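Local coordinates for tail protein, 43 kDa (PDB 3D37), which is of unknown function but probably serves as a structural component of a phage-like tail or baseplate, at residues Glu23-Asp28 and Phe321-Met326; Pro138-Ile143 and Thr156-Ser161; Glu215-Ala220 and Lys235-Asp240; Met317-Met322 and Thr329-Arg334. All coordinates share one frame; numbering follows the deposited sequence.

Contact 1 (Glu23-Asp28 and Phe321-Met326)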
loop_
_atom_site.group_PDB
_atom_site.type_symbol
_atom_site.label_atom_id
_atom_site.label_comp_id
_atom_site.label_asym_id
_atom_site.label_seq_id
_atom_site.Cartn_x
_atom_site.Cartn_y
_atom_site.Cartn_z
ATOM N N GLU A 23 22.337 3.014 -0.498
ATOM C CA GLU A 23 21.168 2.235 -0.783
ATOM C C GLU A 23 20.380 2.703 -1.981
ATOM O O GLU A 23 19.729 1.903 -2.612
ATOM C CB GLU A 23 20.284 2.119 0.442
ATOM C CG GLU A 23 19.388 3.284 0.784
ATOM C CD GLU A 23 18.087 2.804 1.408
ATOM O OE1 GLU A 23 18.171 1.923 2.338
ATOM O OE2 GLU A 23 16.993 3.276 0.952
ATOM N N ARG A 24 20.411 4.019 -2.285
ATOM C CA ARG A 24 19.737 4.519 -3.459
ATOM C C ARG A 24 20.459 5.776 -4.010
ATOM O O ARG A 24 21.188 6.423 -3.304
ATOM C CB ARG A 24 18.223 4.717 -3.184
ATOM C CG ARG A 24 17.850 5.986 -2.530
ATOM C CD ARG A 24 16.317 6.095 -2.301
ATOM N NE ARG A 24 16.087 5.336 -1.097
ATOM C CZ ARG A 24 15.733 5.826 0.086
ATOM N NH1 ARG A 24 15.440 7.116 0.274
ATOM N NH2 ARG A 24 15.681 4.994 1.084
ATOM N N TYR A 25 20.384 5.985 -5.311
ATOM C CA TYR A 25 20.880 7.224 -5.887
ATOM C C TYR A 25 20.186 7.497 -7.196
ATOM O O TYR A 25 19.542 6.617 -7.794
ATOM C CB TYR A 25 22.433 7.213 -6.051
ATOM C CG TYR A 25 22.987 6.022 -6.857
ATOM C CD1 TYR A 25 22.795 5.928 -8.230
ATOM C CD2 TYR A 25 23.756 5.025 -6.244
ATOM C CE1 TYR A 25 23.336 4.881 -8.979
ATOM C CE2 TYR A 25 24.250 3.905 -6.993
ATOM C CZ TYR A 25 24.044 3.864 -8.341
ATOM O OH TYR A 25 24.552 2.844 -9.089
ATOM N N ASP A 26 20.330 8.746 -7.625
ATOM C CA ASP A 26 19.849 9.245 -8.887
ATOM C C ASP A 26 20.892 10.226 -9.346
ATOM O O ASP A 26 21.174 11.197 -8.650
ATOM C CB ASP A 26 18.539 9.986 -8.690
ATOM C CG ASP A 26 17.370 9.045 -8.427
ATOM O OD1 ASP A 26 16.943 8.267 -9.335
ATOM O OD2 ASP A 26 16.943 9.014 -7.255
ATOM N N ILE A 27 21.448 10.009 -10.542
ATOM C CA ILE A 27 22.474 10.870 -11.117
ATOM C C ILE A 27 21.963 11.234 -12.509
ATOM O O ILE A 27 21.877 10.364 -13.380
ATOM C CB ILE A 27 23.824 10.140 -11.185
ATOM C CG1 ILE A 27 24.256 9.635 -9.807
ATOM C CG2 ILE A 27 24.965 11.034 -11.818
ATOM C CD1 ILE A 27 25.299 8.453 -9.904
ATOM N N ASP A 28 21.590 12.512 -12.679
ATOM C CA ASP A 28 20.881 12.959 -13.824
ATOM C C ASP A 28 21.641 13.993 -14.621
ATOM O O ASP A 28 22.081 15.010 -14.082
ATOM C CB ASP A 28 19.469 13.426 -13.491
ATOM C CG ASP A 28 18.574 13.446 -14.742
ATOM O OD1 ASP A 28 18.810 14.249 -15.662
ATOM O OD2 ASP A 28 17.608 12.690 -14.794
ATOM N N PHE A 321 21.354 7.606 -14.166
ATOM C CA PHE A 321 21.829 6.480 -13.391
ATOM C C PHE A 321 21.022 6.386 -12.086
ATOM O O PHE A 321 20.889 7.358 -11.334
ATOM C CB PHE A 321 23.330 6.586 -13.017
ATOM C CG PHE A 321 24.279 6.689 -14.180
ATOM C CD1 PHE A 321 24.242 5.791 -15.246
ATOM C CD2 PHE A 321 25.296 7.659 -14.160
ATOM C CE1 PHE A 321 25.196 5.875 -16.315
ATOM C CE2 PHE A 321 26.268 7.754 -15.224
ATOM C CZ PHE A 321 26.231 6.875 -16.269
ATOM N N MET A 322 20.482 5.207 -11.843
ATOM C CA MET A 322 19.600 4.953 -10.751
ATOM C C MET A 322 19.981 3.660 -9.996
ATOM O O MET A 322 20.391 2.680 -10.591
ATOM C CB MET A 322 18.164 4.807 -11.278
ATOM C CG MET A 322 17.638 5.971 -12.171
ATOM S SD MET A 322 15.843 5.774 -12.585
ATOM C CE MET A 322 15.950 4.401 -13.694
ATOM N N LEU A 323 19.851 3.701 -8.686
ATOM C CA LEU A 323 19.851 2.531 -7.821
ATOM C C LEU A 323 18.638 2.653 -6.912
ATOM O O LEU A 323 18.435 3.700 -6.326
ATOM C CB LEU A 323 21.099 2.486 -6.910
ATOM C CG LEU A 323 21.268 1.431 -5.782
ATOM C CD1 LEU A 323 21.307 -0.005 -6.310
ATOM C CD2 LEU A 323 22.502 1.784 -4.947
ATOM N N SER A 324 17.887 1.565 -6.785
ATOM C CA SER A 324 16.852 1.410 -5.783
ATOM C C SER A 324 16.898 0.018 -5.200
ATOM O O SER A 324 17.403 -0.928 -5.830
ATOM C CB SER A 324 15.450 1.655 -6.360
ATOM O OG SER A 324 15.108 0.828 -7.465
ATOM N N ARG A 325 16.316 -0.126 -4.008
ATOM C CA ARG A 325 16.147 -1.451 -3.413
ATOM C C ARG A 325 15.242 -2.301 -4.272
ATOM O O ARG A 325 15.550 -3.434 -4.547
ATOM C CB ARG A 325 15.647 -1.353 -1.964
ATOM C CG ARG A 325 16.545 -0.451 -1.086
ATOM C CD ARG A 325 16.634 -0.945 0.385
ATOM N NE ARG A 325 15.375 -0.776 1.143
ATOM C CZ ARG A 325 15.285 -0.686 2.488
ATOM N NH1 ARG A 325 16.394 -0.748 3.267
ATOM N NH2 ARG A 325 14.079 -0.533 3.075
ATOM N N MET A 326 14.186 -1.719 -4.805
ATOM C CA MET A 326 13.219 -2.484 -5.576
ATOM C C MET A 326 13.766 -2.945 -6.926
ATOM O O MET A 326 13.585 -4.098 -7.313
ATOM C CB MET A 326 11.980 -1.638 -5.754
ATOM C CG MET A 326 10.843 -2.274 -6.524
ATOM S SD MET A 326 9.451 -1.050 -6.734
ATOM C CE MET A 326 8.920 -0.783 -4.995
HETATM O O HOH W 1 15.714 2.290 -2.091
#
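Tyr-25 and Leu-323 meet through their first torsions: Tyr-25 CG is tucked between its own N and carbonyl carbon (chi1 55°), while Leu-323 CG swings anti to its N (chi1 173°). Both sit in an antiparallel strand pair that joins the GpP-like N-terminal region to the C-terminal tail-protein region. Leu-323 CB lies over the tyrosine ring, 3.5 Å from its centroid and 14° off the normal, a CH-pi contact, and Leu-323 CD2 adds a close touch at 3.4 Å to Tyr-25 CE2. Phe-321 O approaches the same ring at its edge, in plane. Farther along this buried face, Ile-27 CB packs on Phe-321 CB at 4.0 Å, and Phe-40 of strand 37-42 meets the Tyr-25 ring. Two hydrogen-bonded pairs, Tyr-25 with Leu-323 and Ile-27 with Phe-321, hold the backbones; the shortest link runs from Ile-27 N to Phe-321 O, 2.8 Å. Next to the Tyr-25/Leu-323 pair, Glu-23 and Arg-24 both face Val-41 of strand 37-42, a classic beta bulge. Glu-23 OE1 stands 3.3 Å from Arg-325 NH1, well out of the guanidinium plane, a purely electrostatic salt bridge. One water accepts from Arg-24 NE at 3.2 Å and from Arg-325 N at 3.1 Å.

Contact 2 (Pro138-Ile143 and Thr156-Ser161)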
loop_
_atom_site.group_PDB
_atom_site.type_symbol
_atom_site.label_atom_id
_atom_site.label_comp_id
_atom_site.label_asym_id
_atom_site.label_seq_id
_atom_site.Cartn_x
_atom_site.Cartn_y
_atom_site.Cartn_z
ATOM N N PRO A 138 32.732 30.387 -34.526
ATOM C CA PRO A 138 32.290 31.613 -35.183
ATOM C C PRO A 138 32.559 32.837 -34.345
ATOM O O PRO A 138 32.414 32.785 -33.116
ATOM C CB PRO A 138 30.772 31.416 -35.309
ATOM C CG PRO A 138 30.446 30.520 -34.212
ATOM C CD PRO A 138 31.586 29.532 -34.207
ATOM N N ALA A 139 32.958 33.911 -35.032
ATOM C CA ALA A 139 32.873 35.268 -34.501
ATOM C C ALA A 139 31.401 35.522 -34.228
ATOM O O ALA A 139 30.560 35.242 -35.058
ATOM C CB ALA A 139 33.443 36.303 -35.501
ATOM N N LEU A 140 31.103 36.014 -33.040
ATOM C CA LEU A 140 29.738 36.252 -32.610
ATOM C C LEU A 140 29.244 37.534 -33.183
ATOM O O LEU A 140 30.044 38.453 -33.456
ATOM C CB LEU A 140 29.676 36.364 -31.082
ATOM C CG LEU A 140 29.550 35.120 -30.163
ATOM C CD1 LEU A 140 28.566 34.072 -30.753
ATOM C CD2 LEU A 140 30.882 34.506 -29.781
ATOM N N GLY A 141 27.931 37.615 -33.348
ATOM C CA GLY A 141 27.259 38.827 -33.773
ATOM C C GLY A 141 26.984 39.724 -32.589
ATOM O O GLY A 141 27.716 39.712 -31.619
ATOM N N LYS A 142 25.920 40.505 -32.674
ATOM C CA LYS A 142 25.496 41.380 -31.589
ATOM C C LYS A 142 24.563 40.653 -30.637
ATOM O O LYS A 142 23.439 40.335 -31.001
ATOM C CB LYS A 142 24.794 42.616 -32.174
ATOM C CG LYS A 142 23.980 43.482 -31.190
ATOM C CD LYS A 142 23.536 44.776 -31.917
ATOM C CE LYS A 142 23.156 45.927 -30.964
ATOM N NZ LYS A 142 23.127 47.284 -31.681
ATOM N N ILE A 143 25.013 40.388 -29.420
ATOM C CA ILE A 143 24.151 39.706 -28.440
ATOM C C ILE A 143 23.852 40.651 -27.269
ATOM O O ILE A 143 24.751 41.024 -26.506
ATOM C CB ILE A 143 24.733 38.366 -27.958
ATOM C CG1 ILE A 143 24.957 37.408 -29.137
ATOM C CG2 ILE A 143 23.777 37.691 -26.971
ATOM C CD1 ILE A 143 23.720 36.726 -29.597
ATOM N N THR A 156 23.768 30.581 -22.866
ATOM C CA THR A 156 22.823 29.845 -23.700
ATOM C C THR A 156 22.470 30.708 -24.929
ATOM O O THR A 156 22.608 30.270 -26.077
ATOM C CB THR A 156 21.561 29.463 -22.887
ATOM O OG1 THR A 156 21.926 28.630 -21.767
ATOM C CG2 THR A 156 20.513 28.737 -23.773
ATOM N N HIS A 157 22.125 31.965 -24.657
ATOM C CA HIS A 157 21.901 33.028 -25.677
ATOM C C HIS A 157 23.045 33.082 -26.697
ATOM O O HIS A 157 22.882 32.821 -27.888
ATOM C CB HIS A 157 21.769 34.344 -24.932
ATOM C CG HIS A 157 20.838 35.337 -25.568
ATOM N ND1 HIS A 157 19.497 35.417 -25.240
ATOM C CD2 HIS A 157 21.061 36.309 -26.486
ATOM C CE1 HIS A 157 18.936 36.389 -25.947
ATOM N NE2 HIS A 157 19.867 36.953 -26.707
ATOM N N ILE A 158 24.234 33.361 -26.212
ATOM C CA ILE A 158 25.405 33.414 -27.035
ATOM C C ILE A 158 25.600 32.143 -27.874
ATOM O O ILE A 158 25.800 32.184 -29.112
ATOM C CB ILE A 158 26.652 33.651 -26.132
ATOM C CG1 ILE A 158 26.632 35.072 -25.548
ATOM C CG2 ILE A 158 27.899 33.436 -26.906
ATOM C CD1 ILE A 158 27.437 35.203 -24.237
ATOM N N ALA A 159 25.575 31.015 -27.181
ATOM C CA ALA A 159 25.784 29.706 -27.791
ATOM C C ALA A 159 24.732 29.454 -28.876
ATOM O O ALA A 159 25.073 29.027 -29.982
ATOM C CB ALA A 159 25.716 28.553 -26.659
ATOM N N ASN A 160 23.486 29.776 -28.548
ATOM C CA ASN A 160 22.351 29.426 -29.363
ATOM C C ASN A 160 22.327 30.298 -30.624
ATOM O O ASN A 160 21.969 29.804 -31.719
ATOM C CB ASN A 160 21.031 29.503 -28.565
ATOM C CG ASN A 160 20.802 28.271 -27.621
ATOM O OD1 ASN A 160 21.555 27.278 -27.634
ATOM N ND2 ASN A 160 19.772 28.358 -26.796
ATOM N N SER A 161 22.830 31.550 -30.491
ATOM C CA SER A 161 23.018 32.480 -31.613
ATOM C C SER A 161 23.790 31.870 -32.766
ATOM O O SER A 161 23.655 32.304 -33.918
ATOM C CB SER A 161 23.808 33.747 -31.156
ATOM O OG SER A 161 25.224 33.532 -31.338
#
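Leu-140 and Ile-143 turn their CB atoms toward the 157-161 part of helix 151-161, so that the irregular 138-143 loop packs along one side of this helix in the region resembling the second domain of the gp44 baseplate hub. The apolar contacts come in two groups. Leu-140 crosses Ile-158 at about a right angle, its CD1 4.0 Å from Ile-158 CG2. Ile-143 uses both branches: with CG1 anti to the carbonyl carbon (chi1 -59°), CG2 is directed to Ile-158 CG1 at 4.1 Å, and CD1 is carried to Ser-161 CB at 3.4 Å, tighter than usual for two carbons. The His-157 ring lies beside Ile-143 as well, its edge toward CG2, but the modelled approach is too close to be trusted in detail. Val-113 and Leu-120 of helix 113-121 also pack on Ile-158, and Val-108 and Val-162 on Leu-140, which makes Leu-140 and Ile-158 part of a buried apolar layer between loop and helices. Polar interaction plays no direct part between the two segments, where no hydrogen bond forms. Within the helix, however, the Ser-161 hydroxyl is turned back and donates to a backbone carbonyl one turn earlier, OG to Ile-158 O at 2.7 Å. Leu-140 CD1 rests against both ends of that bond, 3.4 Å from Ser-161 OG and 3.7 Å from Ile-158 O.

Contact 3 (Glu215-Ala220 and Lys235-Asp240)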
loop_
_atom_site.group_PDB
_atom_site.type_symbol
_atom_site.label_atom_id
_atom_site.label_comp_id
_atom_site.label_asym_id
_atom_site.label_seq_id
_atom_site.Cartn_x
_atom_site.Cartn_y
_atom_site.Cartn_z
ATOM N N GLU A 215 1.088 27.583 -39.479
ATOM C CA GLU A 215 1.984 28.559 -40.057
ATOM C C GLU A 215 2.652 29.262 -38.887
ATOM O O GLU A 215 2.021 29.469 -37.847
ATOM C CB GLU A 215 1.241 29.620 -40.891
ATOM C CG GLU A 215 0.428 29.063 -42.090
ATOM C CD GLU A 215 -0.092 30.149 -43.040
ATOM O OE1 GLU A 215 0.486 31.270 -43.102
ATOM O OE2 GLU A 215 -1.086 29.854 -43.750
ATOM N N VAL A 216 3.913 29.640 -39.046
ATOM C CA VAL A 216 4.579 30.440 -38.031
ATOM C C VAL A 216 5.239 31.588 -38.742
ATOM O O VAL A 216 6.043 31.392 -39.642
ATOM C CB VAL A 216 5.600 29.639 -37.198
ATOM C CG1 VAL A 216 6.314 30.565 -36.174
ATOM C CG2 VAL A 216 4.878 28.468 -36.500
ATOM N N THR A 217 4.869 32.790 -38.347
ATOM C CA THR A 217 5.429 33.951 -38.950
ATOM C C THR A 217 6.495 34.490 -38.009
ATOM O O THR A 217 6.226 34.786 -36.845
ATOM C CB THR A 217 4.294 34.955 -39.340
ATOM O OG1 THR A 217 3.492 35.271 -38.196
ATOM C CG2 THR A 217 3.382 34.312 -40.392
ATOM N N PHE A 218 7.728 34.557 -38.519
ATOM C CA PHE A 218 8.877 35.045 -37.768
ATOM C C PHE A 218 9.178 36.478 -38.209
ATOM O O PHE A 218 9.223 36.766 -39.425
ATOM C CB PHE A 218 10.104 34.144 -37.999
ATOM C CG PHE A 218 9.954 32.730 -37.441
ATOM C CD1 PHE A 218 10.281 32.453 -36.127
ATOM C CD2 PHE A 218 9.485 31.689 -38.246
ATOM C CE1 PHE A 218 10.159 31.135 -35.608
ATOM C CE2 PHE A 218 9.355 30.390 -37.750
ATOM C CZ PHE A 218 9.686 30.113 -36.430
ATOM N N LEU A 219 9.375 37.364 -37.220
ATOM C CA LEU A 219 9.580 38.798 -37.472
ATOM C C LEU A 219 10.879 39.259 -36.854
ATOM O O LEU A 219 11.274 38.793 -35.777
ATOM C CB LEU A 219 8.442 39.657 -36.893
ATOM C CG LEU A 219 6.979 39.349 -37.229
ATOM C CD1 LEU A 219 6.043 40.438 -36.490
ATOM C CD2 LEU A 219 6.799 39.352 -38.767
ATOM N N ALA A 220 11.554 40.169 -37.544
ATOM C CA ALA A 220 12.704 40.852 -36.958
ATOM C C ALA A 220 12.880 42.232 -37.585
ATOM O O ALA A 220 12.356 42.522 -38.673
ATOM C CB ALA A 220 13.999 39.993 -37.081
ATOM N N LYS A 235 11.047 39.269 -42.213
ATOM C CA LYS A 235 9.884 38.448 -42.174
ATOM C C LYS A 235 10.174 37.198 -43.013
ATOM O O LYS A 235 10.608 37.290 -44.182
ATOM C CB LYS A 235 8.647 39.203 -42.704
ATOM C CG LYS A 235 7.294 38.633 -42.263
ATOM C CD LYS A 235 6.564 37.834 -43.354
ATOM C CE LYS A 235 5.560 38.678 -44.182
ATOM N NZ LYS A 235 4.260 37.910 -44.470
ATOM N N TRP A 236 9.989 36.045 -42.358
ATOM C CA TRP A 236 10.052 34.733 -42.985
ATOM C C TRP A 236 8.922 33.905 -42.394
ATOM O O TRP A 236 8.790 33.813 -41.175
ATOM C CB TRP A 236 11.406 34.066 -42.694
ATOM C CG TRP A 236 11.484 32.724 -43.276
ATOM C CD1 TRP A 236 11.502 32.420 -44.601
ATOM C CD2 TRP A 236 11.485 31.477 -42.574
ATOM N NE1 TRP A 236 11.532 31.061 -44.776
ATOM C CE2 TRP A 236 11.514 30.454 -43.545
ATOM C CE3 TRP A 236 11.449 31.124 -41.223
ATOM C CZ2 TRP A 236 11.540 29.106 -43.212
ATOM C CZ3 TRP A 236 11.455 29.788 -40.896
ATOM C CH2 TRP A 236 11.500 28.790 -41.886
ATOM N N VAL A 237 8.109 33.282 -43.233
ATOM C CA VAL A 237 7.037 32.428 -42.724
ATOM C C VAL A 237 7.204 30.974 -43.153
ATOM O O VAL A 237 7.573 30.666 -44.293
ATOM C CB VAL A 237 5.599 32.975 -43.049
ATOM C CG1 VAL A 237 5.647 34.090 -44.075
ATOM C CG2 VAL A 237 4.629 31.840 -43.429
ATOM N N TYR A 238 6.945 30.102 -42.187
ATOM C CA TYR A 238 7.078 28.689 -42.328
ATOM C C TYR A 238 5.657 28.143 -42.399
ATOM O O TYR A 238 4.764 28.687 -41.767
ATOM C CB TYR A 238 7.840 28.133 -41.096
ATOM C CG TYR A 238 7.691 26.651 -40.889
ATOM C CD1 TYR A 238 8.477 25.750 -41.589
ATOM C CD2 TYR A 238 6.742 26.146 -39.999
ATOM C CE1 TYR A 238 8.310 24.365 -41.408
ATOM C CE2 TYR A 238 6.578 24.777 -39.819
ATOM C CZ TYR A 238 7.372 23.898 -40.525
ATOM O OH TYR A 238 7.226 22.551 -40.333
ATOM N N LYS A 239 5.459 27.092 -43.191
ATOM C CA LYS A 239 4.188 26.347 -43.257
ATOM C C LYS A 239 4.515 24.859 -43.379
ATOM O O LYS A 239 5.458 24.493 -44.059
ATOM C CB LYS A 239 3.336 26.801 -44.467
ATOM C CG LYS A 239 3.553 28.272 -44.911
ATOM C CD LYS A 239 2.603 28.752 -46.063
ATOM C CE LYS A 239 2.924 28.138 -47.455
ATOM N NZ LYS A 239 2.480 29.002 -48.643
ATOM N N ASP A 240 3.782 23.993 -42.688
ATOM C CA ASP A 240 3.786 22.566 -43.081
ATOM C C ASP A 240 2.449 22.282 -43.752
ATOM O O ASP A 240 1.391 22.426 -43.116
ATOM C CB ASP A 240 4.086 21.563 -41.935
ATOM C CG ASP A 240 3.174 21.724 -40.717
ATOM O OD1 ASP A 240 2.642 22.846 -40.525
ATOM O OD2 ASP A 240 3.024 20.739 -39.936
#
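Phe-218 lies alongside Trp-236, both pointing the same way from neighbouring antiparallel strands of a small three-stranded sheet backed by helix 259-276. Followed outward, the phenylalanine first sets CB 3.5 Å from Trp-236 O. CG is set anti to the carbonyl carbon (chi1 -66°), beside the backbone N, and the same oxygen lies in the ring plane at its edge. CD2 then meets Trp-236 CE3 at 3.6 Å, and CE2 reaches Trp-236 CZ3 at 3.8 Å before passing Tyr-238 CB at 4.3 Å, again at the edge. The phenyl and the six-membered indole ring are near parallel, 22° apart, yet slid so far that their centroids stand 5.7 Å from each other and they barely overlap. Val-216 CG1, from the phenylalanine's own strand, presses on one face of the phenyl, while Ala-266 of the helix touches both Phe-218 and Trp-236. Two hydrogen-bonded pairs, Val-216 with Tyr-238 and Phe-218 with Trp-236, each form two backbone bonds and fix this spacing. Strand 215-220 is central in the sheet, since its other edge bonds to strand 249-252. On the other face, Thr-217 places its methyl, CG2, 3.7 Å from Val-237 CB, and Leu-219 CD2 lies 3.6 Å from the aliphatic CG of Lys-235.

Contact 4 (Met317-Met322 and Thr329-Arg334)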
loop_
_atom_site.group_PDB
_atom_site.type_symbol
_atom_site.label_atom_id
_atom_site.label_comp_id
_atom_site.label_asym_id
_atom_site.label_seq_id
_atom_site.Cartn_x
_atom_site.Cartn_y
_atom_site.Cartn_z
ATOM N N MET A 317 19.776 12.451 -25.190
ATOM C CA MET A 317 19.742 13.879 -24.801
ATOM C C MET A 317 19.856 13.997 -23.295
ATOM O O MET A 317 20.249 15.012 -22.779
ATOM C CB MET A 317 18.401 14.479 -25.323
ATOM C CG MET A 317 18.219 15.931 -25.179
ATOM S SD MET A 317 19.128 17.022 -26.353
ATOM C CE MET A 317 18.108 16.526 -27.784
ATOM N N GLY A 318 19.435 12.953 -22.599
ATOM C CA GLY A 318 19.414 12.890 -21.152
ATOM C C GLY A 318 19.543 11.478 -20.642
ATOM O O GLY A 318 19.167 10.520 -21.322
ATOM N N ARG A 319 20.174 11.333 -19.476
ATOM C CA ARG A 319 20.310 10.055 -18.879
ATOM C C ARG A 319 20.417 10.088 -17.377
ATOM O O ARG A 319 21.041 10.964 -16.798
ATOM C CB ARG A 319 21.453 9.237 -19.506
ATOM C CG ARG A 319 22.795 9.563 -19.095
ATOM C CD ARG A 319 23.287 8.800 -17.834
ATOM N NE ARG A 319 24.560 9.429 -17.597
ATOM C CZ ARG A 319 24.830 10.478 -16.835
ATOM N NH1 ARG A 319 23.963 11.049 -16.040
ATOM N NH2 ARG A 319 26.049 10.935 -16.863
ATOM N N ARG A 320 19.803 9.090 -16.768
ATOM C CA ARG A 320 19.745 8.993 -15.320
ATOM C C ARG A 320 20.206 7.618 -14.854
ATOM O O ARG A 320 19.572 6.618 -15.132
ATOM C CB ARG A 320 18.311 9.349 -14.922
ATOM C CG ARG A 320 17.876 9.398 -13.467
ATOM C CD ARG A 320 16.359 9.784 -13.509
ATOM N NE ARG A 320 15.739 9.399 -12.288
ATOM C CZ ARG A 320 14.480 8.953 -12.133
ATOM N NH1 ARG A 320 13.595 8.875 -13.151
ATOM N NH2 ARG A 320 14.120 8.554 -10.906
ATOM N N PHE A 321 21.354 7.606 -14.166
ATOM C CA PHE A 321 21.829 6.480 -13.391
ATOM C C PHE A 321 21.022 6.386 -12.086
ATOM O O PHE A 321 20.889 7.358 -11.334
ATOM C CB PHE A 321 23.330 6.586 -13.017
ATOM C CG PHE A 321 24.279 6.689 -14.180
ATOM C CD1 PHE A 321 24.242 5.791 -15.246
ATOM C CD2 PHE A 321 25.296 7.659 -14.160
ATOM C CE1 PHE A 321 25.196 5.875 -16.315
ATOM C CE2 PHE A 321 26.268 7.754 -15.224
ATOM C CZ PHE A 321 26.231 6.875 -16.269
ATOM N N MET A 322 20.482 5.207 -11.843
ATOM C CA MET A 322 19.600 4.953 -10.751
ATOM C C MET A 322 19.981 3.660 -9.996
ATOM O O MET A 322 20.391 2.680 -10.591
ATOM C CB MET A 322 18.164 4.807 -11.278
ATOM C CG MET A 322 17.638 5.971 -12.171
ATOM S SD MET A 322 15.843 5.774 -12.585
ATOM C CE MET A 322 15.950 4.401 -13.694
ATOM N N THR A 329 20.166 -1.639 -10.034
ATOM C CA THR A 329 20.953 -0.723 -10.869
ATOM C C THR A 329 20.365 -0.612 -12.270
ATOM O O THR A 329 20.244 -1.582 -12.961
ATOM C CB THR A 329 22.460 -1.234 -10.880
ATOM O OG1 THR A 329 22.991 -1.132 -9.545
ATOM C CG2 THR A 329 23.292 -0.365 -11.730
ATOM N N GLN A 330 19.995 0.591 -12.677
ATOM C CA GLN A 330 19.472 0.870 -14.000
ATOM C C GLN A 330 19.913 2.221 -14.541
ATOM O O GLN A 330 20.450 3.024 -13.821
ATOM C CB GLN A 330 17.907 0.848 -13.937
ATOM C CG GLN A 330 17.273 -0.546 -13.487
ATOM C CD GLN A 330 15.804 -0.311 -13.202
ATOM O OE1 GLN A 330 15.475 0.565 -12.397
ATOM N NE2 GLN A 330 14.938 -1.056 -13.843
ATOM N N THR A 331 19.638 2.429 -15.825
ATOM C CA THR A 331 19.814 3.671 -16.484
ATOM C C THR A 331 18.520 3.982 -17.251
ATOM O O THR A 331 17.990 3.148 -18.012
ATOM C CB THR A 331 21.104 3.744 -17.413
ATOM O OG1 THR A 331 22.220 3.153 -16.729
ATOM C CG2 THR A 331 21.444 5.249 -17.793
ATOM N N GLU A 332 18.020 5.198 -17.032
ATOM C CA GLU A 332 16.995 5.768 -17.919
ATOM C C GLU A 332 17.641 6.555 -18.983
ATOM O O GLU A 332 18.516 7.450 -18.734
ATOM C CB GLU A 332 16.049 6.632 -17.078
ATOM C CG GLU A 332 15.118 7.533 -17.876
ATOM C CD GLU A 332 14.305 8.466 -16.918
ATOM O OE1 GLU A 332 13.647 7.856 -16.027
ATOM O OE2 GLU A 332 14.374 9.733 -17.093
ATOM N N LEU A 333 17.251 6.239 -20.204
ATOM C CA LEU A 333 17.815 6.835 -21.408
ATOM C C LEU A 333 16.731 7.663 -22.112
ATOM O O LEU A 333 15.718 7.107 -22.552
ATOM C CB LEU A 333 18.379 5.754 -22.338
ATOM C CG LEU A 333 19.360 4.710 -21.728
ATOM C CD1 LEU A 333 19.554 3.581 -22.736
ATOM C CD2 LEU A 333 20.683 5.372 -21.332
ATOM N N ARG A 334 16.898 8.980 -22.125
ATOM C CA ARG A 334 15.911 9.886 -22.732
ATOM C C ARG A 334 16.403 10.195 -24.126
ATOM O O ARG A 334 17.331 10.943 -24.325
ATOM C CB ARG A 334 15.717 11.164 -21.901
ATOM C CG ARG A 334 15.266 10.795 -20.476
ATOM C CD ARG A 334 14.779 12.025 -19.681
ATOM N NE ARG A 334 15.860 12.956 -19.398
ATOM C CZ ARG A 334 16.595 12.946 -18.296
ATOM N NH1 ARG A 334 16.424 12.022 -17.349
ATOM N NH2 ARG A 334 17.548 13.833 -18.156
#
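Arg-320 reaches across to Glu-332 with its chain extended and CG anti to N (chi1 -178°), bringing NH1 within 3.1 Å of Glu-332 OE1. This salt bridge carries only a weak hydrogen bond, bent to 125° at the hydrogen. The other carboxylate oxygen is better aligned: Arg-334 NH1 donates to Glu-332 OE2 on its anti side at 3.1 Å, with the oxygen in the guanidinium plane, though the nitrogen lies 30° out of the carboxylate plane. Glu-332 is thus held between two arginines, which probably favours its negative charge. Met-322 flanks the group, its SD over the centre of the Arg-320 guanidinium, 3.5 Å above the plane, and its CE 4.1 Å from Glu-332 CB. Arg-334 in turn lies face-on against the backbone of Gly-318 and Arg-319, NH2 being 3.7 Å from Gly-318 CA. All these groups project from one face of a beta hairpin, strands 310-324 and 330-337, whose ladder includes a classic beta bulge: Arg-334 O receives Met-317 N at 3.0 Å and, weakly, Gly-318 N at 3.4 Å. On the other face Thr-331 OG1 meets the Phe-321 ring at its edge, while bonding to Gly-286 O; Arg-319 NE lies over a face of that ring and donates to Trp-295 O. In the next shell, Asp-28 and Asp-30 pair with Arg-334 NH2 and Asp-26 with Arg-320 NH2.

Overall arrangement
Contacts 1 and 4 are neighbours, their centres about 10 Å apart, and share Phe-321 and Met-322: strand 310-324 bonds strand 24-30 along one edge and strand 330-337 along the other. Contact 1 joins residues almost 300 positions apart, bringing the N-terminal GpP-like and C-terminal regions together. Contacts 2 and 3 follow in series inside the loop it closes, local to the gp44-like and NMB1110-like regions, their centres about 22 Å from each other and about 38 and 45 Å from that of contact 1. Between them the chain returns through strand 202-208, which pairs with 278-285 beside strand 330-337. Contact 4 comes last, starting on the strand where contact 1 ends, consistent with a modular tail protein.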